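Local coordinates for periplasmic binding protein/LacI transcriptional regulator (Alkaliphilus metalliredigens, PDB 3CTP) that binds the sugar beta-D-xylulofuranose between two lobes and probably acts as a LacI-family DNA-binding transcriptional repressor, at residues Ser60-Met66 and Val117-Ser123; Asp100-Lys106 and Arg124-Glu130; Phe141-Ile145 and Val183-Thr187. One frame throughout, in Å; residues are numbered along the deposited sequence.

Contact 1 of 3, residues Ser60-Met66 and Val117-Ser123; sequences SKTIGLM and VAGIIAS
Leu65 and Ile121 meet where two neighbouring parallel strands run only 14° apart: CD1 of Leu65 lies 3.6 Å from CG2 of Ile121. The other branch of Ile121 ends in CD1, 3.9 Å from CG2 of Ile63, which places one isoleucine between two residues of strand 62-66. On the reverse face Met66 bends at its last torsion (chi3 -53°), and this brings CE back over the neighbouring strand to CG2 of Ile120 at 3.9 Å and to CB of Ala122.

Between these two faces the backbones are joined in parallel fashion. Gly64 uses both of its polar atoms, its N donating to Gly119 O (2.9 Å) and its O accepting from Ile121 N (2.8 Å); Met66 N then donates to Ile121 O. At the entrance to the strand pair Ala118 N reaches Thr62 O at 2.7 Å, and Ser60 OG accepts from Thr62 N in an ST turn.

Further out, helix 286-302 covers the Ile63 and Ile121 face with Ile293, Ile294 and Leu297, while Leu109 and Leu112 of helix 102-114 cover Ile120. Two adjacent parallel strands between helix layers belong to the alpha/beta core of a periplasmic-binding-protein-like lobe.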
loop_
_atom_site.group_PDB
_atom_site.type_symbol
_atom_site.label_atom_id
_atom_site.label_comp_id
_atom_site.label_asym_id
_atom_site.label_seq_id
_atom_site.Cartn_x
_atom_site.Cartn_y
_atom_site.Cartn_z
ATOM N N SER A 60 7.302 -28.350 2.061
ATOM C CA SER A 60 7.280 -26.883 1.831
ATOM C C SER A 60 7.516 -26.121 3.135
ATOM O O SER A 60 6.943 -26.449 4.178
ATOM C CB SER A 60 5.922 -26.461 1.261
ATOM O OG SER A 60 5.818 -25.050 1.218
ATOM N N LYS A 61 8.353 -25.096 3.076
ATOM C CA LYS A 61 8.426 -24.180 4.188
ATOM C C LYS A 61 7.861 -22.850 3.757
ATOM O O LYS A 61 8.384 -21.815 4.130
ATOM C CB LYS A 61 9.867 -24.020 4.688
ATOM C CG LYS A 61 10.457 -25.332 5.182
ATOM C CD LYS A 61 9.704 -25.807 6.419
ATOM C CE LYS A 61 10.149 -25.057 7.679
ATOM N NZ LYS A 61 9.762 -25.836 8.895
ATOM N N THR A 62 6.752 -22.881 3.012
ATOM C CA THR A 62 6.096 -21.645 2.601
ATOM C C THR A 62 4.640 -21.642 3.053
ATOM O O THR A 62 3.964 -22.691 3.007
ATOM C CB THR A 62 6.197 -21.429 1.094
ATOM O OG1 THR A 62 7.593 -21.372 0.739
ATOM C CG2 THR A 62 5.540 -20.105 0.675
ATOM N N ILE A 63 4.199 -20.479 3.521
ATOM C CA ILE A 63 2.811 -20.256 3.934
ATOM C C ILE A 63 2.177 -19.293 2.934
ATOM O O ILE A 63 2.832 -18.354 2.467
ATOM C CB ILE A 63 2.784 -19.614 5.320
ATOM C CG1 ILE A 63 3.162 -20.684 6.332
ATOM C CG2 ILE A 63 1.403 -19.004 5.615
ATOM C CD1 ILE A 63 3.673 -20.137 7.683
ATOM N N GLY A 64 0.926 -19.533 2.567
ATOM C CA GLY A 64 0.238 -18.603 1.665
ATOM C C GLY A 64 -0.573 -17.637 2.491
ATOM O O GLY A 64 -1.339 -18.067 3.363
ATOM N N LEU A 65 -0.384 -16.351 2.272
ATOM C CA LEU A 65 -1.165 -15.330 2.968
ATOM C C LEU A 65 -2.108 -14.676 1.974
ATOM O O LEU A 65 -1.649 -14.025 1.029
ATOM C CB LEU A 65 -0.248 -14.250 3.548
ATOM C CG LEU A 65 -0.909 -12.968 4.094
ATOM C CD1 LEU A 65 -1.917 -13.306 5.220
ATOM C CD2 LEU A 65 0.114 -11.985 4.628
ATOM N N MET A 66 -3.411 -14.849 2.171
ATOM C CA MET A 66 -4.363 -14.165 1.337
ATOM C C MET A 66 -4.657 -12.811 1.934
ATOM O O MET A 66 -5.002 -12.714 3.140
ATOM C CB MET A 66 -5.612 -15.048 1.113
ATOM C CG MET A 66 -5.251 -16.207 0.038
ATOM S SD MET A 66 -6.528 -17.191 -0.486
ATOM C CE MET A 66 -7.134 -17.710 1.101
ATOM N N VAL A 117 1.675 -25.668 -0.274
ATOM C CA VAL A 117 2.167 -24.820 0.826
ATOM C C VAL A 117 1.903 -25.494 2.161
ATOM O O VAL A 117 1.031 -26.367 2.272
ATOM C CB VAL A 117 1.553 -23.400 0.786
ATOM C CG1 VAL A 117 1.926 -22.729 -0.532
ATOM C CG2 VAL A 117 0.028 -23.448 0.977
ATOM N N ALA A 118 2.626 -25.076 3.201
ATOM C CA ALA A 118 2.511 -25.727 4.483
ATOM C C ALA A 118 1.244 -25.317 5.210
ATOM O O ALA A 118 0.731 -26.054 6.050
ATOM C CB ALA A 118 3.723 -25.379 5.361
ATOM N N GLY A 119 0.771 -24.112 4.916
ATOM C CA GLY A 119 -0.408 -23.587 5.607
ATOM C C GLY A 119 -0.907 -22.347 4.881
ATOM O O GLY A 119 -0.206 -21.801 4.048
ATOM N N ILE A 120 -2.136 -21.945 5.194
ATOM C CA ILE A 120 -2.768 -20.796 4.553
ATOM C C ILE A 120 -3.366 -19.891 5.624
ATOM O O ILE A 120 -3.969 -20.381 6.600
ATOM C CB ILE A 120 -3.901 -21.274 3.625
ATOM C CG1 ILE A 120 -3.288 -22.079 2.463
ATOM C CG2 ILE A 120 -4.750 -20.089 3.113
ATOM C CD1 ILE A 120 -4.373 -22.703 1.513
ATOM N N ILE A 121 -3.178 -18.585 5.454
ATOM C CA ILE A 121 -3.820 -17.569 6.299
ATOM C C ILE A 121 -4.856 -16.902 5.413
ATOM O O ILE A 121 -4.504 -16.256 4.439
ATOM C CB ILE A 121 -2.794 -16.509 6.795
ATOM C CG1 ILE A 121 -1.711 -17.192 7.631
ATOM C CG2 ILE A 121 -3.523 -15.398 7.603
ATOM C CD1 ILE A 121 -0.400 -16.326 7.768
ATOM N N ALA A 122 -6.130 -17.000 5.806
ATOM C CA ALA A 122 -7.265 -16.556 4.991
ATOM C C ALA A 122 -7.912 -15.288 5.557
ATOM O O ALA A 122 -8.650 -15.336 6.556
ATOM C CB ALA A 122 -8.297 -17.694 4.921
ATOM N N SER A 123 -7.653 -14.151 4.914
ATOM C CA SER A 123 -8.106 -12.863 5.447
ATOM C C SER A 123 -9.463 -12.463 4.880
ATOM O O SER A 123 -9.694 -12.524 3.653
ATOM C CB SER A 123 -7.065 -11.731 5.208
ATOM O OG SER A 123 -5.815 -12.087 5.759
#

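Contact 2 of 3, residues Asp100-Lys106 and Arg124-Glu130; sequences DDKEKEK and RSQCEDE. With XLF (beta-D-xylulofuranose), chain C.
Asp100 and Arg124 are brought together by two turned side chains: the Asp100 carboxylate stands beside its own backbone N (chi1 -65°), and the Arg124 chain bends at chi3 (71°) to present one side of its guanidinium. The grip is side-on. NE donates to OD1 of Asp100 at 3.0 Å, within the guanidinium plane, while NH1 donates to the syn lone pair of OD2 at 2.9 Å; the two planes are 34° apart. NH1 also has a salt bridge to Asp213, and the ring of Phe184 makes a cation-pi contact, so the group is restrained from several directions. NH2 is thereby aimed at the sugar, giving O4 of XLF a bond of 2.9 Å and O5 only a weak one. One water accepts a hydrogen bond from Gln126 NE2 and donates to Asp100 OD1 and to Arg124 O, tying the acid to the loop backbone.

Farther along, Glu105 reaches out of helix 102-106 with a fully extended chain. Its two oxygens use their syn lone pairs separately: OE1 takes Gln126 N at 2.9 Å, and OE2 takes the hydroxyl of Ser125, OG, at 2.5 Å. Tyr131 bonds OE2 as well. Ser125 OG in turn accepts from Cys127 N, an ST turn at the bend of the loop. At the outer end Lys106 NZ forms a salt bridge with Glu130 OE2.

Asp101 caps the helix, its OD2 accepting from Lys104 N. The whole is a capped helix start joined to the loop that follows a parallel strand, with a second-shell aspartate positioning a ligand-binding arginine, at the C-terminal ends of the parallel strands, where periplasmic-binding-protein folds place their ligand.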
loop_
_atom_site.group_PDB
_atom_site.type_symbol
_atom_site.label_atom_id
_atom_site.label_comp_id
_atom_site.label_asym_id
_atom_site.label_seq_id
_atom_site.Cartn_x
_atom_site.Cartn_y
_atom_site.Cartn_z
ATOM N N ASP A 100 -11.266 -9.058 -2.058
ATOM C CA ASP A 100 -12.595 -9.259 -1.508
ATOM C C ASP A 100 -13.529 -9.878 -2.536
ATOM O O ASP A 100 -14.733 -9.581 -2.579
ATOM C CB ASP A 100 -13.183 -7.941 -1.015
ATOM C CG ASP A 100 -12.395 -7.372 0.169
ATOM O OD1 ASP A 100 -12.168 -8.117 1.150
ATOM O OD2 ASP A 100 -12.052 -6.178 0.124
ATOM N N ASP A 101 -12.994 -10.821 -3.293
ATOM C CA ASP A 101 -13.784 -11.509 -4.315
ATOM C C ASP A 101 -13.776 -13.003 -4.049
ATOM O O ASP A 101 -12.719 -13.627 -3.953
ATOM C CB ASP A 101 -13.199 -11.240 -5.698
ATOM C CG ASP A 101 -14.031 -11.876 -6.802
ATOM O OD1 ASP A 101 -15.100 -11.331 -7.131
ATOM O OD2 ASP A 101 -13.636 -12.923 -7.296
ATOM N N LYS A 102 -14.964 -13.581 -3.941
ATOM C CA LYS A 102 -15.071 -14.987 -3.618
ATOM C C LYS A 102 -14.389 -15.850 -4.677
ATOM O O LYS A 102 -13.763 -16.862 -4.372
ATOM C CB LYS A 102 -16.569 -15.360 -3.491
ATOM C CG LYS A 102 -16.802 -16.734 -2.885
ATOM C CD LYS A 102 -18.297 -17.098 -2.796
ATOM C CE LYS A 102 -19.104 -16.002 -2.123
ATOM N NZ LYS A 102 -20.453 -16.517 -1.667
ATOM N N GLU A 103 -14.524 -15.488 -5.948
ATOM C CA GLU A 103 -13.920 -16.344 -6.966
ATOM C C GLU A 103 -12.387 -16.245 -7.002
ATOM O O GLU A 103 -11.698 -17.225 -7.277
ATOM C CB GLU A 103 -14.537 -16.064 -8.332
ATOM C CG GLU A 103 -16.079 -16.147 -8.294
ATOM C CD GLU A 103 -16.645 -17.445 -7.686
ATOM O OE1 GLU A 103 -16.141 -18.551 -7.993
ATOM O OE2 GLU A 103 -17.624 -17.356 -6.908
ATOM N N LYS A 104 -11.836 -15.069 -6.727
ATOM C CA LYS A 104 -10.376 -14.974 -6.630
ATOM C C LYS A 104 -9.876 -15.765 -5.433
ATOM O O LYS A 104 -8.833 -16.416 -5.488
ATOM C CB LYS A 104 -9.916 -13.515 -6.506
ATOM C CG LYS A 104 -10.058 -12.751 -7.817
ATOM C CD LYS A 104 -9.722 -11.282 -7.644
ATOM C CE LYS A 104 -10.015 -10.541 -8.952
ATOM N NZ LYS A 104 -9.709 -9.085 -8.893
ATOM N N GLU A 105 -10.609 -15.702 -4.331
ATOM C CA GLU A 105 -10.223 -16.504 -3.171
ATOM C C GLU A 105 -10.248 -17.991 -3.516
ATOM O O GLU A 105 -9.327 -18.744 -3.177
ATOM C CB GLU A 105 -11.159 -16.215 -1.981
ATOM C CG GLU A 105 -10.746 -16.986 -0.755
ATOM C CD GLU A 105 -11.633 -16.706 0.435
ATOM O OE1 GLU A 105 -12.612 -15.920 0.306
ATOM O OE2 GLU A 105 -11.307 -17.280 1.507
ATOM N N LYS A 106 -11.311 -18.435 -4.186
ATOM C CA LYS A 106 -11.387 -19.850 -4.550
ATOM C C LYS A 106 -10.213 -20.275 -5.439
ATOM O O LYS A 106 -9.621 -21.354 -5.275
ATOM C CB LYS A 106 -12.724 -20.120 -5.262
ATOM C CG LYS A 106 -12.877 -21.545 -5.737
ATOM C CD LYS A 106 -14.272 -21.760 -6.345
ATOM C CE LYS A 106 -15.390 -21.638 -5.307
ATOM N NZ LYS A 106 -16.767 -21.804 -5.938
ATOM N N ARG A 124 -10.365 -12.043 5.769
ATOM C CA ARG A 124 -11.627 -11.492 5.323
ATOM C C ARG A 124 -12.293 -12.427 4.294
ATOM O O ARG A 124 -12.845 -11.994 3.257
ATOM C CB ARG A 124 -11.428 -10.058 4.789
ATOM C CG ARG A 124 -12.632 -9.179 5.008
ATOM C CD ARG A 124 -12.212 -7.721 5.174
ATOM N NE ARG A 124 -11.742 -7.140 3.905
ATOM C CZ ARG A 124 -11.205 -5.922 3.828
ATOM N NH1 ARG A 124 -10.827 -5.426 2.653
ATOM N NH2 ARG A 124 -11.081 -5.185 4.943
ATOM N N SER A 125 -12.264 -13.715 4.603
ATOM C CA SER A 125 -12.758 -14.727 3.669
ATOM C C SER A 125 -14.248 -14.595 3.365
ATOM O O SER A 125 -15.055 -14.302 4.258
ATOM C CB SER A 125 -12.515 -16.135 4.253
ATOM O OG SER A 125 -13.038 -17.139 3.368
ATOM N N GLN A 126 -14.613 -14.880 2.112
ATOM C CA GLN A 126 -16.025 -15.012 1.728
ATOM C C GLN A 126 -16.448 -16.440 1.386
ATOM O O GLN A 126 -17.597 -16.688 0.992
ATOM C CB GLN A 126 -16.361 -14.075 0.581
ATOM C CG GLN A 126 -16.187 -12.619 0.992
ATOM C CD GLN A 126 -16.633 -11.668 -0.083
ATOM O OE1 GLN A 126 -17.520 -11.988 -0.891
ATOM N NE2 GLN A 126 -16.030 -10.489 -0.109
ATOM N N CYS A 127 -15.544 -17.385 1.547
ATOM C CA CYS A 127 -15.919 -18.793 1.367
ATOM C C CYS A 127 -16.300 -19.491 2.656
ATOM O O CYS A 127 -16.215 -18.936 3.758
ATOM C CB CYS A 127 -14.781 -19.565 0.738
ATOM S SG CYS A 127 -14.190 -18.774 -0.751
ATOM N N GLU A 128 -16.710 -20.740 2.491
ATOM C CA GLU A 128 -17.074 -21.592 3.588
ATOM C C GLU A 128 -16.805 -22.989 3.058
ATOM O O GLU A 128 -15.772 -23.579 3.344
ATOM C CB GLU A 128 -18.559 -21.394 3.893
ATOM C CG GLU A 128 -19.129 -22.324 4.946
ATOM C CD GLU A 128 -20.440 -21.810 5.512
ATOM O OE1 GLU A 128 -20.719 -20.601 5.352
ATOM O OE2 GLU A 128 -21.188 -22.612 6.118
ATOM N N ASP A 129 -17.765 -23.472 2.275
ATOM C CA ASP A 129 -17.667 -24.626 1.377
ATOM C C ASP A 129 -16.282 -25.086 0.969
ATOM O O ASP A 129 -15.881 -26.229 1.218
ATOM C CB ASP A 129 -18.367 -24.283 0.053
ATOM C CG ASP A 129 -19.819 -23.880 0.228
ATOM O OD1 ASP A 129 -20.207 -23.438 1.335
ATOM O OD2 ASP A 129 -20.566 -23.997 -0.774
ATOM N N GLU A 130 -15.594 -24.203 0.255
ATOM C CA GLU A 130 -14.344 -24.532 -0.407
ATOM C C GLU A 130 -13.284 -25.043 0.550
ATOM O O GLU A 130 -12.374 -25.768 0.150
ATOM C CB GLU A 130 -13.812 -23.313 -1.160
ATOM C CG GLU A 130 -14.553 -23.023 -2.453
ATOM C CD GLU A 130 -16.045 -22.827 -2.247
ATOM O OE1 GLU A 130 -16.450 -22.373 -1.152
ATOM O OE2 GLU A 130 -16.812 -23.106 -3.196
HETATM O O4 XLF C . -12.116 -5.538 7.621
HETATM C C4 XLF C . -11.656 -4.378 8.319
HETATM C C5 XLF C . -11.970 -3.168 7.452
HETATM O O5 XLF C . -10.714 -2.711 6.940
HETATM C C3 XLF C . -10.140 -4.381 8.431
HETATM O O3 XLF C . -9.707 -4.646 9.772
HETATM C C2 XLF C . -9.804 -2.979 8.004
HETATM O O2 XLF C . -10.043 -2.044 9.076
HETATM C C1 XLF C . -8.388 -2.847 7.481
HETATM O O1 XLF C . -8.190 -1.516 6.982
HETATM O O HOH W 1 -13.905 -10.094 1.798
HETATM O O HOH W 2 -17.273 -11.688 -3.692
HETATM O O HOH W 3 -19.872 -18.314 1.265
#

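Contact 3 of 3, residues Phe141-Ile145 and Val183-Thr187; sequences FENHI and VFEAT. With XLF (beta-D-xylulofuranose), chain C.
The loop 141-145 passes the first turn of helix 185-187 with the CA atoms of Asn143 and Glu185 5.6 Å apart, while Glu142 takes up a positive phi (76°). Asn143 addresses the backbone before and at the helix start with both ends of its amide: OD1 accepts from Glu185 N at 3.0 Å, the donor tilted 24° from the carbonyl plane, and ND2 donates to Val183 O at 3.1 Å. The same ND2 is bonded to Ser125 O.

Glu185 answers with an extended chain whose carboxylate takes two donors from His144. ND1 meets the syn lone pair of OE1 at 2.7 Å, ring and carboxylate being nearly coplanar, whereas the backbone N approaches OE2 from above the carboxylate plane at 2.8 Å. Asp310 holds the far ring nitrogen, NE2. With a carboxylate at each ring nitrogen, His144 may well carry a positive charge.

Glu142 lies against Ala186, its CD 3.4 Å from CB of that residue, and its CG sits over the centre of the Phe141 ring. Its oxygens each take one sugar hydroxyl: OE1 accepts from O3 of XLF at 2.5 Å and OE2 from O4 at 2.7 Å. A water donates to Glu142 OE2 and Asn143 OD1 and accepts from Ala186 N. With two sugar hydroxyls and a water all donating to it, the Glu142 carboxylate is probably ionised, and the link of this carboxylate through that water to the helix N-terminus would help stabilise the charge.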
loop_
_atom_site.group_PDB
_atom_site.type_symbol
_atom_site.label_atom_id
_atom_site.label_comp_id
_atom_site.label_asym_id
_atom_site.label_seq_id
_atom_site.Cartn_x
_atom_site.Cartn_y
_atom_site.Cartn_z
ATOM N N PHE A 141 -8.230 -14.625 9.381
ATOM C CA PHE A 141 -8.287 -13.270 9.971
ATOM C C PHE A 141 -9.684 -12.636 9.757
ATOM O O PHE A 141 -10.151 -12.546 8.607
ATOM C CB PHE A 141 -7.155 -12.386 9.386
ATOM C CG PHE A 141 -7.186 -10.943 9.866
ATOM C CD1 PHE A 141 -6.966 -10.634 11.203
ATOM C CD2 PHE A 141 -7.431 -9.908 8.971
ATOM C CE1 PHE A 141 -6.990 -9.285 11.631
ATOM C CE2 PHE A 141 -7.462 -8.566 9.397
ATOM C CZ PHE A 141 -7.244 -8.270 10.716
ATOM N N GLU A 142 -10.350 -12.276 10.864
ATOM C CA GLU A 142 -11.672 -11.607 10.888
ATOM C C GLU A 142 -12.893 -12.438 10.590
ATOM O O GLU A 142 -13.785 -12.564 11.444
ATOM C CB GLU A 142 -11.693 -10.352 10.017
ATOM C CG GLU A 142 -10.795 -9.286 10.647
ATOM C CD GLU A 142 -10.862 -7.935 9.944
ATOM O OE1 GLU A 142 -10.331 -6.954 10.527
ATOM O OE2 GLU A 142 -11.434 -7.856 8.830
ATOM N N ASN A 143 -13.010 -12.919 9.351
ATOM C CA ASN A 143 -14.249 -13.582 8.988
ATOM C C ASN A 143 -14.160 -15.058 9.324
ATOM O O ASN A 143 -13.155 -15.717 9.024
ATOM C CB ASN A 143 -14.512 -13.443 7.483
ATOM C CG ASN A 143 -15.052 -12.085 7.095
ATOM O OD1 ASN A 143 -15.203 -11.185 7.919
ATOM N ND2 ASN A 143 -15.356 -11.932 5.801
ATOM N N HIS A 144 -15.228 -15.566 9.921
ATOM C CA HIS A 144 -15.310 -16.980 10.278
ATOM C C HIS A 144 -15.547 -17.802 9.028
ATOM O O HIS A 144 -16.388 -17.458 8.205
ATOM C CB HIS A 144 -16.467 -17.176 11.261
ATOM C CG HIS A 144 -16.185 -16.598 12.611
ATOM N ND1 HIS A 144 -16.366 -15.263 12.905
ATOM C CD2 HIS A 144 -15.685 -17.166 13.737
ATOM C CE1 HIS A 144 -15.989 -15.030 14.153
ATOM N NE2 HIS A 144 -15.572 -16.168 14.680
ATOM N N ILE A 145 -14.862 -18.933 8.912
ATOM C CA ILE A 145 -14.976 -19.737 7.711
ATOM C C ILE A 145 -15.759 -21.007 7.991
ATOM O O ILE A 145 -16.879 -21.192 7.473
ATOM C CB ILE A 145 -13.572 -20.036 7.163
ATOM C CG1 ILE A 145 -12.905 -18.716 6.846
ATOM C CG2 ILE A 145 -13.672 -20.842 5.852
ATOM C CD1 ILE A 145 -11.516 -18.877 6.214
ATOM N N VAL A 183 -20.327 -7.649 4.269
ATOM C CA VAL A 183 -19.620 -8.924 4.228
ATOM C C VAL A 183 -18.347 -8.914 5.066
ATOM O O VAL A 183 -17.708 -9.957 5.183
ATOM C CB VAL A 183 -19.271 -9.320 2.784
ATOM C CG1 VAL A 183 -20.573 -9.588 2.019
ATOM C CG2 VAL A 183 -18.448 -8.258 2.101
ATOM N N PHE A 184 -17.966 -7.762 5.637
ATOM C CA PHE A 184 -16.799 -7.719 6.527
ATOM C C PHE A 184 -17.311 -7.844 7.955
ATOM O O PHE A 184 -17.879 -6.878 8.500
ATOM C CB PHE A 184 -16.059 -6.374 6.419
ATOM C CG PHE A 184 -15.514 -6.032 5.036
ATOM C CD1 PHE A 184 -15.429 -6.973 4.014
ATOM C CD2 PHE A 184 -15.037 -4.737 4.814
ATOM C CE1 PHE A 184 -14.905 -6.603 2.746
ATOM C CE2 PHE A 184 -14.490 -4.376 3.594
ATOM C CZ PHE A 184 -14.426 -5.322 2.567
ATOM N N GLU A 185 -17.134 -9.011 8.575
ATOM C CA GLU A 185 -17.594 -9.175 9.951
ATOM C C GLU A 185 -17.025 -8.080 10.856
ATOM O O GLU A 185 -17.685 -7.653 11.800
ATOM C CB GLU A 185 -17.190 -10.564 10.498
ATOM C CG GLU A 185 -17.986 -11.690 9.861
ATOM C CD GLU A 185 -17.711 -13.040 10.507
ATOM O OE1 GLU A 185 -17.569 -13.098 11.744
ATOM O OE2 GLU A 185 -17.578 -14.003 9.754
ATOM N N ALA A 186 -15.784 -7.678 10.602
ATOM C CA ALA A 186 -15.143 -6.698 11.477
ATOM C C ALA A 186 -15.861 -5.365 11.443
ATOM O O ALA A 186 -16.054 -4.733 12.479
ATOM C CB ALA A 186 -13.682 -6.523 11.094
ATOM N N THR A 187 -16.218 -4.905 10.243
ATOM C CA THR A 187 -16.874 -3.602 10.187
ATOM C C THR A 187 -18.304 -3.678 10.701
ATOM O O THR A 187 -18.852 -2.675 11.214
ATOM C CB THR A 187 -16.788 -2.941 8.787
ATOM O OG1 THR A 187 -17.381 -3.783 7.803
ATOM C CG2 THR A 187 -15.327 -2.762 8.404
HETATM O O4 XLF C . -12.116 -5.538 7.621
HETATM C C4 XLF C . -11.656 -4.378 8.319
HETATM C C5 XLF C . -11.970 -3.168 7.452
HETATM O O5 XLF C . -10.714 -2.711 6.940
HETATM C C3 XLF C . -10.140 -4.381 8.431
HETATM O O3 XLF C . -9.707 -4.646 9.772
HETATM C C2 XLF C . -9.804 -2.979 8.004
HETATM O O2 XLF C . -10.043 -2.044 9.076
HETATM C C1 XLF C . -8.388 -2.847 7.481
HETATM O O1 XLF C . -8.190 -1.516 6.982
HETATM O O HOH W 4 -14.087 -8.559 8.362
#

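In the fold
The three contacts progress from the core of one lobe to the cleft. Contact 1 pairs strands 62-67 and 119-123 inside the seven-stranded sheet; contact 2, about 15 Å away between centres, uses the loop directly after strand 119-123 and the start of helix 102-114, and its segments alternate along the chain with those of contact 1. Contact 3 follows both in sequence, its centre about 12 Å from that of contact 2 and about 18 Å from that of contact 1, and joins the loop after strand 138-141 to helix 185-200, which follows a strand of the separate four-stranded sheet. Contacts 2 and 3 both touch XLF, so sugar binding draws on loops at the strand ends and on the opposing lobe's helix.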